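Local coordinates for protein HNH homing endonuclease (Bacillus phage SPO1, PDB 1U3E) that probably acts as an intron-encoded homing endonuclease, binding DNA and cutting it with an HNH catalytic motif, at residues L145-K157 with I161-N173. Sequence-based numbering, arbitrary orientation.
Sequences LGLTRGKVTDVLK and IHHKGYTFRYKLN. With EDO (1,2-ethanediol), chain N; nucleotides of chain B; nucleotides of chain A.
Val152, Val155 and Leu156 of helix 149-157 press on Phe168 and Tyr170 of strand 167-170, closing the core of the C-terminal helix-turn-helix DNA-binding domain. Helix 149-157 follows helix 138-145 in the helix-turn-helix and carries base-contacting residues, among them Lys151 and Asp154; its axis crosses the strand at -63°. The Phe168 ring is met in two ways: Val152 CG1 lies over one face, 3.9 Å from the centroid, whereas Val155 CG1 comes in at the edge, 3.7 Å from Phe168 CD1. Val125 of strand 123-126 packs on Phe168, and Thr138 and Cys142 of helix 138-145 on Val152. Farther along the strand, Leu156 CD2 sits squarely above the Tyr170 ring, 3° off its normal.

At the other end, Leu147 splits its branches: CD1 packs obliquely on Phe168 and CD2 on Tyr166 and the aliphatic chain of Lys164. His163 opens the type I' turn that ends at Tyr166. With its CG anti to the backbone N (chi1 164°), its imidazole reaches the first turn of the helix, where Lys151 CB rests over the ring centre at 3.4 Å and Lys164 CB lies on the opposite face, toward the rim. Thr148 N points almost straight at His163 NE2, although the bond is weak at 3.4 Å.

The same surface grips DNA. Beyond CG, which still touches the imidazole, the Lys151 chain bends, and NZ donates to N7 of DG9 of chain B. Lys164 N donates to OP2 of DG8 of chain B. Fully extended beyond CG, Lys164 lets NZ donate to both Gly146 O (2.8 Å) and OP1 of DG9 of chain B (3.0 Å).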
# COMPACT_ATOMS: atom_id res chain seq x y z
N LEU D 145 37.57 -6.40 5.94
CA LEU D 145 38.52 -7.48 5.70
C LEU D 145 39.01 -7.64 4.27
O LEU D 145 39.67 -8.62 3.95
CB LEU D 145 37.90 -8.80 6.17
CG LEU D 145 37.14 -8.71 7.50
CD1 LEU D 145 36.29 -9.94 7.70
CD2 LEU D 145 38.12 -8.54 8.64
N GLY D 146 38.69 -6.69 3.40
CA GLY D 146 39.14 -6.79 2.03
C GLY D 146 38.72 -8.08 1.34
O GLY D 146 39.56 -8.86 0.89
N LEU D 147 37.41 -8.26 1.23
CA LEU D 147 36.82 -9.44 0.61
C LEU D 147 35.89 -8.98 -0.50
O LEU D 147 35.55 -7.80 -0.58
CB LEU D 147 36.05 -10.24 1.66
CG LEU D 147 36.94 -10.62 2.86
CD1 LEU D 147 36.10 -10.97 4.07
CD2 LEU D 147 37.85 -11.77 2.46
N THR D 148 35.49 -9.92 -1.37
CA THR D 148 34.58 -9.61 -2.47
C THR D 148 33.20 -10.12 -2.11
O THR D 148 33.04 -11.27 -1.71
CB THR D 148 35.04 -10.27 -3.78
OG1 THR D 148 36.04 -9.45 -4.39
CG2 THR D 148 33.87 -10.43 -4.76
N ARG D 149 32.20 -9.25 -2.26
CA ARG D 149 30.84 -9.60 -1.92
C ARG D 149 30.30 -10.83 -2.65
O ARG D 149 29.77 -11.74 -2.02
CB ARG D 149 29.92 -8.40 -2.13
CG ARG D 149 30.32 -7.21 -1.30
CD ARG D 149 29.19 -6.23 -1.10
NE ARG D 149 28.70 -5.67 -2.35
CZ ARG D 149 27.56 -4.99 -2.46
NH1 ARG D 149 26.81 -4.78 -1.38
NH2 ARG D 149 27.16 -4.53 -3.64
N GLY D 150 30.44 -10.87 -3.97
CA GLY D 150 29.95 -12.03 -4.69
C GLY D 150 30.44 -13.31 -4.03
O GLY D 150 29.67 -14.22 -3.75
N LYS D 151 31.74 -13.37 -3.78
CA LYS D 151 32.35 -14.53 -3.14
C LYS D 151 31.77 -14.84 -1.76
O LYS D 151 31.25 -15.94 -1.54
CB LYS D 151 33.86 -14.30 -3.02
CG LYS D 151 34.68 -14.99 -4.09
CD LYS D 151 34.17 -14.72 -5.48
CE LYS D 151 33.32 -15.85 -6.02
NZ LYS D 151 33.08 -15.64 -7.47
N VAL D 152 31.88 -13.89 -0.84
CA VAL D 152 31.38 -14.08 0.52
C VAL D 152 29.98 -14.66 0.51
O VAL D 152 29.66 -15.53 1.32
CB VAL D 152 31.34 -12.75 1.29
CG1 VAL D 152 30.75 -12.97 2.66
CG2 VAL D 152 32.73 -12.19 1.41
N THR D 153 29.13 -14.18 -0.43
CA THR D 153 27.76 -14.66 -0.55
C THR D 153 27.73 -16.13 -0.96
O THR D 153 26.95 -16.91 -0.43
CB THR D 153 26.94 -13.77 -1.53
OG1 THR D 153 26.73 -12.47 -0.96
CG2 THR D 153 25.60 -14.41 -1.83
N ASP D 154 28.59 -16.49 -1.91
CA ASP D 154 28.63 -17.87 -2.40
C ASP D 154 28.90 -18.81 -1.24
O ASP D 154 28.29 -19.88 -1.12
CB ASP D 154 29.72 -18.04 -3.46
CG ASP D 154 29.45 -17.23 -4.71
OD1 ASP D 154 28.28 -16.90 -4.94
OD2 ASP D 154 30.40 -16.95 -5.45
N VAL D 155 29.82 -18.42 -0.39
CA VAL D 155 30.15 -19.24 0.75
C VAL D 155 28.97 -19.32 1.68
O VAL D 155 28.65 -20.41 2.19
CB VAL D 155 31.35 -18.68 1.52
CG1 VAL D 155 31.72 -19.55 2.71
CG2 VAL D 155 32.53 -18.50 0.59
N LEU D 156 28.30 -18.19 1.92
CA LEU D 156 27.15 -18.18 2.80
C LEU D 156 26.04 -19.13 2.33
O LEU D 156 25.37 -19.76 3.14
CB LEU D 156 26.59 -16.75 2.93
CG LEU D 156 27.32 -15.67 3.74
CD1 LEU D 156 26.79 -14.29 3.36
CD2 LEU D 156 27.13 -15.91 5.22
N LYS D 157 25.85 -19.23 1.01
CA LYS D 157 24.80 -20.09 0.44
C LYS D 157 25.22 -21.54 0.26
O LYS D 157 24.39 -22.40 -0.02
CB LYS D 157 24.34 -19.55 -0.92
CG LYS D 157 23.71 -18.18 -0.88
CD LYS D 157 22.46 -18.15 -0.04
CE LYS D 157 21.82 -16.77 -0.08
NZ LYS D 157 20.36 -16.84 0.20
N ILE D 161 32.95 -23.27 -0.57
CA ILE D 161 33.22 -23.62 0.81
C ILE D 161 34.07 -22.62 1.59
O ILE D 161 34.04 -22.61 2.81
CB ILE D 161 33.83 -25.02 0.87
CG1 ILE D 161 35.13 -25.08 0.10
CG2 ILE D 161 32.86 -26.05 0.32
CD1 ILE D 161 35.82 -26.43 0.16
N HIS D 162 34.80 -21.78 0.89
CA HIS D 162 35.59 -20.71 1.50
C HIS D 162 36.08 -19.70 0.48
O HIS D 162 35.96 -19.88 -0.74
CB HIS D 162 36.83 -21.27 2.18
CG HIS D 162 37.75 -21.92 1.21
ND1 HIS D 162 38.98 -22.45 1.54
CD2 HIS D 162 37.57 -22.16 -0.11
CE1 HIS D 162 39.52 -22.98 0.46
NE2 HIS D 162 38.69 -22.83 -0.55
N HIS D 163 36.63 -18.61 1.03
CA HIS D 163 37.11 -17.51 0.22
C HIS D 163 38.21 -16.75 0.93
O HIS D 163 38.03 -16.30 2.06
CB HIS D 163 35.92 -16.62 -0.14
CG HIS D 163 36.31 -15.23 -0.66
ND1 HIS D 163 37.20 -15.02 -1.69
CD2 HIS D 163 35.91 -14.00 -0.26
CE1 HIS D 163 37.33 -13.73 -1.90
NE2 HIS D 163 36.56 -13.08 -1.04
N LYS D 164 39.34 -16.60 0.25
CA LYS D 164 40.49 -15.91 0.81
C LYS D 164 40.82 -16.44 2.21
O LYS D 164 41.19 -15.68 3.10
CB LYS D 164 40.26 -14.40 0.86
CG LYS D 164 40.42 -13.71 -0.48
CD LYS D 164 40.21 -12.22 -0.35
CE LYS D 164 40.30 -11.51 -1.69
NZ LYS D 164 39.69 -10.15 -1.64
N GLY D 165 40.68 -17.76 2.38
CA GLY D 165 41.03 -18.39 3.63
C GLY D 165 39.92 -18.36 4.70
O GLY D 165 39.92 -19.19 5.61
N TYR D 166 38.99 -17.42 4.58
CA TYR D 166 37.92 -17.34 5.55
C TYR D 166 36.75 -18.18 5.04
O TYR D 166 36.79 -18.68 3.93
CB TYR D 166 37.44 -15.90 5.77
CG TYR D 166 38.48 -14.84 5.99
CD1 TYR D 166 39.26 -14.34 4.94
CD2 TYR D 166 38.69 -14.29 7.24
CE1 TYR D 166 40.16 -13.31 5.14
CE2 TYR D 166 39.60 -13.24 7.45
CZ TYR D 166 40.31 -12.76 6.40
OH TYR D 166 41.19 -11.71 6.57
N THR D 167 35.76 -18.30 5.87
CA THR D 167 34.52 -18.99 5.56
C THR D 167 33.44 -18.15 6.22
O THR D 167 33.75 -17.34 7.09
CB THR D 167 34.51 -20.44 6.06
OG1 THR D 167 33.59 -21.22 5.28
CG2 THR D 167 34.09 -20.49 7.51
N PHE D 168 32.19 -18.31 5.82
CA PHE D 168 31.15 -17.49 6.38
C PHE D 168 29.88 -18.25 6.68
O PHE D 168 29.60 -19.26 6.03
CB PHE D 168 30.89 -16.31 5.44
CG PHE D 168 32.18 -15.68 4.95
CD1 PHE D 168 32.86 -16.26 3.88
CD2 PHE D 168 32.73 -14.56 5.58
CE1 PHE D 168 34.06 -15.71 3.45
CE2 PHE D 168 33.92 -14.01 5.16
CZ PHE D 168 34.60 -14.59 4.09
N ARG D 169 29.13 -17.78 7.67
CA ARG D 169 27.88 -18.40 8.08
C ARG D 169 27.00 -17.30 8.64
O ARG D 169 27.50 -16.41 9.32
CB ARG D 169 28.12 -19.49 9.11
CG ARG D 169 29.13 -20.54 8.72
CD ARG D 169 28.65 -21.33 7.50
NE ARG D 169 29.67 -21.37 6.46
CZ ARG D 169 30.49 -22.39 6.24
NH1 ARG D 169 30.41 -23.47 6.99
NH2 ARG D 169 31.40 -22.34 5.28
N TYR D 170 25.71 -17.35 8.36
CA TYR D 170 24.79 -16.32 8.85
C TYR D 170 24.59 -16.36 10.36
O TYR D 170 24.67 -17.41 10.98
CB TYR D 170 23.41 -16.46 8.21
CG TYR D 170 23.41 -16.43 6.72
CD1 TYR D 170 23.47 -17.61 5.98
CD2 TYR D 170 23.28 -15.23 6.03
CE1 TYR D 170 23.40 -17.59 4.60
CE2 TYR D 170 23.21 -15.19 4.66
CZ TYR D 170 23.26 -16.37 3.94
OH TYR D 170 23.12 -16.32 2.57
N LYS D 171 24.31 -15.20 10.94
CA LYS D 171 24.06 -15.15 12.35
C LYS D 171 22.56 -15.33 12.47
O LYS D 171 21.80 -14.46 12.07
CB LYS D 171 24.45 -13.78 12.91
CG LYS D 171 24.80 -13.79 14.39
CD LYS D 171 23.74 -14.49 15.23
CE LYS D 171 24.20 -14.69 16.67
NZ LYS D 171 24.47 -13.40 17.38
N LEU D 172 22.12 -16.47 12.98
CA LEU D 172 20.69 -16.73 13.12
C LEU D 172 20.18 -16.17 14.45
O LEU D 172 20.95 -15.95 15.38
CB LEU D 172 20.42 -18.23 13.06
CG LEU D 172 21.12 -18.95 11.91
CD1 LEU D 172 20.80 -20.44 11.97
CD2 LEU D 172 20.69 -18.36 10.59
N ASN D 173 18.87 -15.95 14.52
CA ASN D 173 18.25 -15.40 15.72
C ASN D 173 18.71 -13.96 15.97
O ASN D 173 19.85 -13.71 16.37
CB ASN D 173 18.57 -16.28 16.94
CG ASN D 173 18.05 -15.68 18.24
OD1 ASN D 173 18.58 -14.69 18.74
ND2 ASN D 173 17.01 -16.29 18.80
C1 EDO N . 36.70 -23.16 -3.50
O1 EDO N . 36.51 -21.76 -3.82
C2 EDO N . 35.44 -23.96 -3.89
O2 EDO N . 34.35 -23.43 -3.13
P DG B 9 39.47 -10.94 -5.22
OP1 DG B 9 40.45 -10.10 -4.49
OP2 DG B 9 38.25 -11.42 -4.53
O5' DG B 9 39.01 -10.15 -6.50
C5' DG B 9 38.47 -10.87 -7.58
C4' DG B 9 38.42 -10.03 -8.83
O4' DG B 9 37.80 -10.88 -9.82
C3' DG B 9 37.55 -8.79 -8.75
O3' DG B 9 38.01 -7.80 -9.70
C2' DG B 9 36.18 -9.33 -9.08
C1' DG B 9 36.46 -10.48 -10.04
N9 DG B 9 35.63 -11.64 -9.75
C8 DG B 9 35.57 -12.33 -8.57
N7 DG B 9 34.74 -13.33 -8.59
C5 DG B 9 34.21 -13.30 -9.87
C6 DG B 9 33.24 -14.14 -10.48
O6 DG B 9 32.63 -15.10 -9.99
N1 DG B 9 32.99 -13.76 -11.79
C2 DG B 9 33.58 -12.70 -12.43
N2 DG B 9 33.19 -12.50 -13.70
N3 DG B 9 34.49 -11.91 -11.88
C4 DG B 9 34.75 -12.27 -10.60
P DG B 8 41.03 -17.11 -3.24
OP1 DG B 8 42.19 -16.62 -2.48
OP2 DG B 8 39.81 -17.53 -2.52
O5' DG B 8 40.63 -15.99 -4.30
C5' DG B 8 41.60 -15.56 -5.24
C4' DG B 8 41.07 -14.44 -6.10
O4' DG B 8 40.26 -14.97 -7.18
C3' DG B 8 40.14 -13.51 -5.32
O3' DG B 8 40.23 -12.19 -5.89
C2' DG B 8 38.78 -14.13 -5.56
C1' DG B 8 38.92 -14.56 -7.00
N9 DG B 8 38.01 -15.57 -7.54
C8 DG B 8 37.42 -16.60 -6.86
N7 DG B 8 36.54 -17.25 -7.58
C5 DG B 8 36.58 -16.62 -8.82
C6 DG B 8 35.83 -16.88 -10.01
O6 DG B 8 34.96 -17.74 -10.20
N1 DG B 8 36.18 -16.01 -11.03
C2 DG B 8 37.13 -15.04 -10.94
N2 DG B 8 37.33 -14.32 -12.06
N3 DG B 8 37.84 -14.78 -9.84
C4 DG B 8 37.51 -15.61 -8.83
P DT A 24 21.98 -13.16 0.76
OP1 DT A 24 20.94 -13.94 1.47
OP2 DT A 24 23.37 -13.14 1.27
O5' DT A 24 22.03 -13.66 -0.73
C5' DT A 24 22.13 -12.72 -1.77
C4' DT A 24 21.49 -13.26 -3.01
O4' DT A 24 21.67 -12.23 -4.00
C3' DT A 24 22.26 -14.48 -3.53
O3' DT A 24 21.43 -15.43 -4.20
C2' DT A 24 23.32 -13.85 -4.41
C1' DT A 24 22.63 -12.62 -4.96
N1 DT A 24 23.54 -11.48 -5.18
C2 DT A 24 23.56 -10.93 -6.43
O2 DT A 24 22.81 -11.29 -7.33
N3 DT A 24 24.48 -9.93 -6.60
C4 DT A 24 25.36 -9.43 -5.66
O4 DT A 24 26.14 -8.52 -5.97
C5 DT A 24 25.28 -10.04 -4.36
C7 DT A 24 26.19 -9.57 -3.28
C6 DT A 24 24.37 -11.02 -4.18